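Local coordinates for protein Co-type Nitrile Hydratase beta subunit (Pseudomonas putida, PDB 3QYH) that probably works with its alpha-subunit partner as a cobalt-type nitrile hydratase, the enzyme that hydrates nitriles to amides, at residues N2-G8 with M150-R155; V162-F168 with P182-T187. One frame throughout, in Å; residues are numbered along the deposited sequence.

Contact 1: residues N2-G8 with M150-R155; sequences NGIHDTG and MPRYTR
Asn-2 and Asp-6 reach from the N-terminal loop to the backbone and two arginines of 150-155. Asp-6 has its CG opposite the backbone N (chi1 -172°), which carries the carboxylate to the other segment; OD2 takes the N-H of Arg-152 on its syn lone pair at 2.7 Å. A carboxylate suits the start of the 3-10 segment 152-154 because one oxygen accepts this N-H while the other, OD1, accepts from a water shared with Gly-8 O. Asn-2 meets both arginines: its amide stacks nearly parallel to the Arg-152 guanidinium, ND2 over the rim of one face 3.6 Å from NE and bonded to Asn-143, while OD1 accepts from Arg-155 NH1 at 2.8 Å, near that guanidinium's plane. The contact ties the N-terminal region to the loop between strands 136-139 and 158-168 of the SH3-like C-terminal region. Extended from CG to NE, Arg-155 turns back and grips Met-150 O side-on, NE at 3.1 Å and NH2 at 2.9 Å. Replacing Arg-155 by alanine is likely to leave Met-150 O without these two donors and Asn-2 OD1 without its arginine partner. Gly-8 CA packs on Tyr-153 CD1 at 3.8 Å, where a side chain would clash.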
loop_
_atom_site.group_PDB
_atom_site.type_symbol
_atom_site.label_atom_id
_atom_site.label_comp_id
_atom_site.label_asym_id
_atom_site.label_seq_id
_atom_site.Cartn_x
_atom_site.Cartn_y
_atom_site.Cartn_z
ATOM N N ASN B 2 -14.012 0.702 -13.302
ATOM C CA ASN B 2 -14.979 0.570 -12.205
ATOM C C ASN B 2 -15.147 -0.875 -11.786
ATOM O O ASN B 2 -16.219 -1.460 -11.956
ATOM C CB ASN B 2 -16.330 1.158 -12.597
ATOM C CG ASN B 2 -16.274 2.650 -12.845
ATOM O OD1 ASN B 2 -15.271 3.314 -12.543
ATOM N ND2 ASN B 2 -17.356 3.196 -13.391
ATOM N N GLY B 3 -14.078 -1.453 -11.254
ATOM C CA GLY B 3 -14.047 -2.878 -10.989
ATOM C C GLY B 3 -14.212 -3.174 -9.521
ATOM O O GLY B 3 -14.313 -2.264 -8.709
ATOM N N ILE B 4 -14.228 -4.460 -9.190
ATOM C CA ILE B 4 -14.446 -4.932 -7.834
ATOM C C ILE B 4 -13.312 -4.512 -6.854
ATOM O O ILE B 4 -13.533 -4.490 -5.653
ATOM C CB ILE B 4 -14.585 -6.467 -7.840
ATOM C CG1 ILE B 4 -15.071 -6.990 -6.490
ATOM C CG2 ILE B 4 -13.276 -7.116 -8.208
ATOM C CD1 ILE B 4 -16.507 -6.771 -6.267
ATOM N N HIS B 5 -12.130 -4.180 -7.377
ATOM C CA HIS B 5 -10.991 -3.710 -6.557
ATOM C C HIS B 5 -11.260 -2.342 -5.938
ATOM O O HIS B 5 -10.616 -1.960 -4.963
ATOM C CB HIS B 5 -9.716 -3.573 -7.407
ATOM C CG HIS B 5 -9.695 -2.339 -8.252
ATOM N ND1 HIS B 5 -10.325 -2.265 -9.478
ATOM C CD2 HIS B 5 -9.129 -1.124 -8.046
ATOM C CE1 HIS B 5 -10.155 -1.055 -9.984
ATOM N NE2 HIS B 5 -9.434 -0.343 -9.135
ATOM N N ASP B 6 -12.159 -1.572 -6.538
ATOM C CA ASP B 6 -12.452 -0.229 -6.036
ATOM C C ASP B 6 -13.473 -0.366 -4.891
ATOM O O ASP B 6 -14.677 -0.194 -5.092
ATOM C CB ASP B 6 -12.963 0.652 -7.186
ATOM C CG ASP B 6 -13.119 2.126 -6.804
ATOM O OD1 ASP B 6 -13.134 2.437 -5.592
ATOM O OD2 ASP B 6 -13.271 2.973 -7.732
ATOM N N THR B 7 -12.978 -0.691 -3.692
ATOM C CA THR B 7 -13.829 -1.162 -2.608
ATOM C C THR B 7 -14.472 -0.069 -1.754
ATOM O O THR B 7 -15.433 -0.337 -1.034
ATOM C CB THR B 7 -13.046 -2.052 -1.619
ATOM O OG1 THR B 7 -12.017 -1.274 -0.988
ATOM C CG2 THR B 7 -12.451 -3.272 -2.318
ATOM N N GLY B 8 -13.920 1.140 -1.785
ATOM C CA GLY B 8 -14.290 2.148 -0.800
ATOM C C GLY B 8 -15.786 2.423 -0.784
ATOM O O GLY B 8 -16.378 2.738 -1.830
ATOM N N MET B 150 -8.481 7.547 -9.139
ATOM C CA MET B 150 -9.554 8.281 -8.480
ATOM C C MET B 150 -10.645 7.318 -8.091
ATOM O O MET B 150 -11.371 6.818 -8.963
ATOM C CB MET B 150 -10.138 9.421 -9.367
ATOM C CG MET B 150 -10.472 9.072 -10.804
ATOM S SD MET B 150 -11.770 10.203 -11.455
ATOM C CE MET B 150 -10.868 11.747 -11.555
ATOM N N PRO B 151 -10.758 7.023 -6.789
ATOM C CA PRO B 151 -11.756 6.018 -6.409
ATOM C C PRO B 151 -13.161 6.486 -6.774
ATOM O O PRO B 151 -13.440 7.691 -6.771
ATOM C CB PRO B 151 -11.621 5.924 -4.894
ATOM C CG PRO B 151 -10.186 6.421 -4.594
ATOM C CD PRO B 151 -9.982 7.522 -5.637
ATOM N N ARG B 152 -14.033 5.533 -7.083
ATOM C CA ARG B 152 -15.404 5.858 -7.442
ATOM C C ARG B 152 -16.060 6.712 -6.367
ATOM O O ARG B 152 -16.793 7.644 -6.687
ATOM C CB ARG B 152 -16.215 4.582 -7.645
ATOM C CG ARG B 152 -16.953 4.567 -8.958
ATOM C CD ARG B 152 -17.565 3.198 -9.318
ATOM N NE ARG B 152 -18.812 3.406 -10.059
ATOM C CZ ARG B 152 -19.670 2.443 -10.403
ATOM N NH1 ARG B 152 -20.784 2.745 -11.077
ATOM N NH2 ARG B 152 -19.422 1.182 -10.076
ATOM N N TYR B 153 -15.783 6.412 -5.094
ATOM C CA TYR B 153 -16.451 7.120 -3.997
ATOM C C TYR B 153 -16.127 8.622 -3.914
ATOM O O TYR B 153 -16.811 9.362 -3.207
ATOM C CB TYR B 153 -16.222 6.422 -2.636
ATOM C CG TYR B 153 -14.838 6.621 -2.021
ATOM C CD1 TYR B 153 -13.835 5.650 -2.178
ATOM C CD2 TYR B 153 -14.539 7.766 -1.277
ATOM C CE1 TYR B 153 -12.552 5.833 -1.618
ATOM C CE2 TYR B 153 -13.282 7.946 -0.701
ATOM C CZ TYR B 153 -12.291 6.984 -0.880
ATOM O OH TYR B 153 -11.051 7.185 -0.305
ATOM N N THR B 154 -15.093 9.066 -4.629
ATOM C CA THR B 154 -14.711 10.479 -4.614
ATOM C C THR B 154 -15.276 11.281 -5.796
ATOM O O THR B 154 -15.262 12.515 -5.779
ATOM C CB THR B 154 -13.160 10.672 -4.634
ATOM O OG1 THR B 154 -12.642 10.263 -5.896
ATOM C CG2 THR B 154 -12.463 9.904 -3.501
ATOM N N ARG B 155 -15.760 10.590 -6.823
ATOM C CA ARG B 155 -16.084 11.275 -8.072
ATOM C C ARG B 155 -17.283 12.236 -7.940
ATOM O O ARG B 155 -18.312 11.891 -7.379
ATOM C CB ARG B 155 -16.257 10.264 -9.218
ATOM C CG ARG B 155 -14.965 9.508 -9.470
ATOM C CD ARG B 155 -15.062 8.506 -10.597
ATOM N NE ARG B 155 -14.027 7.483 -10.443
ATOM C CZ ARG B 155 -14.063 6.299 -11.052
ATOM N NH1 ARG B 155 -15.074 6.002 -11.870
ATOM N NH2 ARG B 155 -13.104 5.408 -10.853
HETATM O O HOH W 1 -12.841 3.855 -13.776
HETATM O O HOH W 2 -15.282 3.484 -4.486
#

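Contact 2: residues V162-F168 with P182-T187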
loop_
_atom_site.group_PDB
_atom_site.type_symbol
_atom_site.label_atom_id
_atom_site.label_comp_id
_atom_site.label_asym_id
_atom_site.label_seq_id
_atom_site.Cartn_x
_atom_site.Cartn_y
_atom_site.Cartn_z
ATOM N N VAL B 162 -5.147 19.990 0.858
ATOM C CA VAL B 162 -4.445 20.205 2.128
ATOM C C VAL B 162 -2.920 20.001 2.018
ATOM O O VAL B 162 -2.169 20.486 2.867
ATOM C CB VAL B 162 -5.005 19.342 3.280
ATOM C CG1 VAL B 162 -6.402 19.817 3.684
ATOM C CG2 VAL B 162 -5.029 17.840 2.905
ATOM N N ILE B 163 -2.473 19.298 0.980
ATOM C CA ILE B 163 -1.041 19.157 0.708
ATOM C C ILE B 163 -0.792 19.117 -0.785
ATOM O O ILE B 163 -1.496 18.411 -1.517
ATOM C CB ILE B 163 -0.450 17.830 1.267
ATOM C CG1 ILE B 163 -0.780 17.640 2.739
ATOM C CG2 ILE B 163 1.068 17.761 1.009
ATOM C CD1 ILE B 163 -0.362 16.279 3.293
ATOM N N ASP B 164 0.221 19.844 -1.244
ATOM C CA ASP B 164 0.716 19.654 -2.605
ATOM C C ASP B 164 2.020 18.864 -2.477
ATOM O O ASP B 164 2.991 19.370 -1.933
ATOM C CB ASP B 164 0.959 21.014 -3.279
ATOM C CG ASP B 164 1.595 20.899 -4.643
ATOM O OD1 ASP B 164 1.977 19.780 -5.068
ATOM O OD2 ASP B 164 1.710 21.953 -5.307
ATOM N N HIS B 165 2.044 17.628 -2.965
ATOM C CA HIS B 165 3.225 16.769 -2.808
ATOM C C HIS B 165 4.295 16.978 -3.866
ATOM O O HIS B 165 5.371 16.375 -3.793
ATOM C CB HIS B 165 2.810 15.291 -2.781
ATOM C CG HIS B 165 1.964 14.934 -1.608
ATOM N ND1 HIS B 165 2.490 14.715 -0.350
ATOM C CD2 HIS B 165 0.624 14.762 -1.490
ATOM C CE1 HIS B 165 1.513 14.431 0.491
ATOM N NE2 HIS B 165 0.371 14.449 -0.177
ATOM N N GLY B 166 4.018 17.813 -4.862
ATOM C CA GLY B 166 4.940 17.980 -5.972
ATOM C C GLY B 166 4.591 17.072 -7.133
ATOM O O GLY B 166 3.481 16.535 -7.205
ATOM N N VAL B 167 5.544 16.874 -8.025
ATOM C CA VAL B 167 5.299 16.250 -9.309
ATOM C C VAL B 167 5.556 14.745 -9.312
ATOM O O VAL B 167 6.591 14.291 -8.836
ATOM C CB VAL B 167 6.166 16.913 -10.405
ATOM C CG1 VAL B 167 6.025 16.171 -11.735
ATOM C CG2 VAL B 167 5.779 18.377 -10.566
ATOM N N PHE B 168 4.625 13.984 -9.890
ATOM C CA PHE B 168 4.730 12.523 -9.961
ATOM C C PHE B 168 4.284 11.997 -11.313
ATOM O O PHE B 168 3.512 12.649 -12.028
ATOM C CB PHE B 168 3.869 11.876 -8.870
ATOM C CG PHE B 168 4.407 12.085 -7.483
ATOM C CD1 PHE B 168 5.256 11.155 -6.911
ATOM C CD2 PHE B 168 4.085 13.228 -6.764
ATOM C CE1 PHE B 168 5.773 11.350 -5.612
ATOM C CE2 PHE B 168 4.601 13.442 -5.492
ATOM C CZ PHE B 168 5.449 12.499 -4.916
ATOM N N PRO B 182 4.030 13.640 -16.260
ATOM C CA PRO B 182 4.114 13.984 -14.839
ATOM C C PRO B 182 3.338 15.260 -14.492
ATOM O O PRO B 182 3.283 16.201 -15.283
ATOM C CB PRO B 182 5.626 14.189 -14.607
ATOM C CG PRO B 182 6.285 13.602 -15.791
ATOM C CD PRO B 182 5.339 13.677 -16.926
ATOM N N GLN B 183 2.724 15.266 -13.319
ATOM C CA GLN B 183 1.917 16.397 -12.886
ATOM C C GLN B 183 1.845 16.339 -11.373
ATOM O O GLN B 183 2.299 15.366 -10.755
ATOM C CB GLN B 183 0.508 16.342 -13.511
ATOM C CG GLN B 183 -0.302 15.095 -13.108
ATOM C CD GLN B 183 -1.687 15.030 -13.742
ATOM O OE1 GLN B 183 -2.432 16.019 -13.752
ATOM N NE2 GLN B 183 -2.045 13.859 -14.274
ATOM N N HIS B 184 1.294 17.385 -10.768
ATOM C CA HIS B 184 1.179 17.442 -9.330
ATOM C C HIS B 184 0.174 16.449 -8.751
ATOM O O HIS B 184 -0.853 16.122 -9.378
ATOM C CB HIS B 184 0.842 18.862 -8.878
ATOM C CG HIS B 184 2.014 19.793 -8.919
ATOM N ND1 HIS B 184 2.684 20.195 -7.786
ATOM C CD2 HIS B 184 2.663 20.357 -9.965
ATOM C CE1 HIS B 184 3.675 21.003 -8.129
ATOM N NE2 HIS B 184 3.689 21.110 -9.444
ATOM N N VAL B 185 0.488 15.982 -7.547
ATOM C CA VAL B 185 -0.412 15.148 -6.760
ATOM C C VAL B 185 -0.707 15.893 -5.473
ATOM O O VAL B 185 0.210 16.434 -4.832
ATOM C CB VAL B 185 0.242 13.784 -6.434
ATOM C CG1 VAL B 185 -0.585 13.021 -5.407
ATOM C CG2 VAL B 185 0.427 12.968 -7.712
ATOM N N TYR B 186 -1.976 15.954 -5.095
ATOM C CA TYR B 186 -2.374 16.667 -3.887
ATOM C C TYR B 186 -3.062 15.692 -2.952
ATOM O O TYR B 186 -3.759 14.780 -3.407
ATOM C CB TYR B 186 -3.380 17.776 -4.220
ATOM C CG TYR B 186 -2.985 18.712 -5.353
ATOM C CD1 TYR B 186 -3.307 18.423 -6.677
ATOM C CD2 TYR B 186 -2.309 19.907 -5.089
ATOM C CE1 TYR B 186 -2.946 19.280 -7.704
ATOM C CE2 TYR B 186 -1.955 20.772 -6.110
ATOM C CZ TYR B 186 -2.273 20.463 -7.405
ATOM O OH TYR B 186 -1.928 21.304 -8.431
ATOM N N THR B 187 -2.900 15.876 -1.649
ATOM C CA THR B 187 -3.866 15.283 -0.723
ATOM C C THR B 187 -5.087 16.194 -0.618
ATOM O O THR B 187 -4.954 17.400 -0.360
ATOM C CB THR B 187 -3.304 15.050 0.687
ATOM O OG1 THR B 187 -2.201 14.146 0.612
ATOM C CG2 THR B 187 -4.386 14.420 1.593
#
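Phe-168 and Gln-183 exchange two backbone hydrogen bonds, Phe-168 N reaching Gln-183 O at 2.8 Å, in the antiparallel pairing of two neighbouring strands of the SH3-like C-terminal region. At the other end Val-162 N and, weakly, Ile-163 N both point to Thr-187 O, a classic beta bulge. The register slips again between Asp-164 and Val-167, where Gly-166 takes up a conformation that would jam a CB against the preceding carbonyl.

Two polar pairs join the strands. At the second bulge Asp-164 OD1 accepts Gly-166 N at 2.8 Å, closing an Asx turn, and also accepts His-184 ND1 on its syn lone pair, the oxygen lying in the imidazole plane (N-H...O 168°). The pair would probably favour a positively charged His-184. With CG beside its backbone N (chi1 -65°), His-165 lays its ring along the neighbouring strand, and NE2 meets Thr-187 OG1 edge-on at 2.7 Å; that hydroxyl also bonds Asp-210.

Apolar contacts gather at the Phe-168 end. Val-167 sets CG2 over one face of the His-184 ring in a CH-pi contact, 3.9 Å from its centroid, and CG1 against Pro-182 CB. Phe-168 crosses Val-185 at about a right angle, CD2 to CG2 3.8 Å.

On the far side of 183-191 runs strand 206-212, where Trp-212 packs on Val-185; another protein chain packs on Ile-163, His-165, Phe-168 and Thr-187.

Overall arrangement
Both contacts are partly buried, but they hold different elements. Contact 1 joins residues far apart in sequence, bringing the N-terminal loop onto a loop of the SH3-like region, with the Pro-151 side chain about 11 Å from the bound cobalt ion. Contact 2 lies within that region, between neighbouring strands of its antiparallel sheet. Their chemistry follows: with no regular strand pairing, contact 1 relies on side-chain amide, carboxylate and guanidinium groups helped by waters, whereas contact 2 is built on backbone bonds, with histidines and valines added. The two share strand 206-212, touched by Tyr-153 and Val-185 alike, and each meets the other protein chain. The centres of contact 1 and contact 2 lie about 20 Å apart.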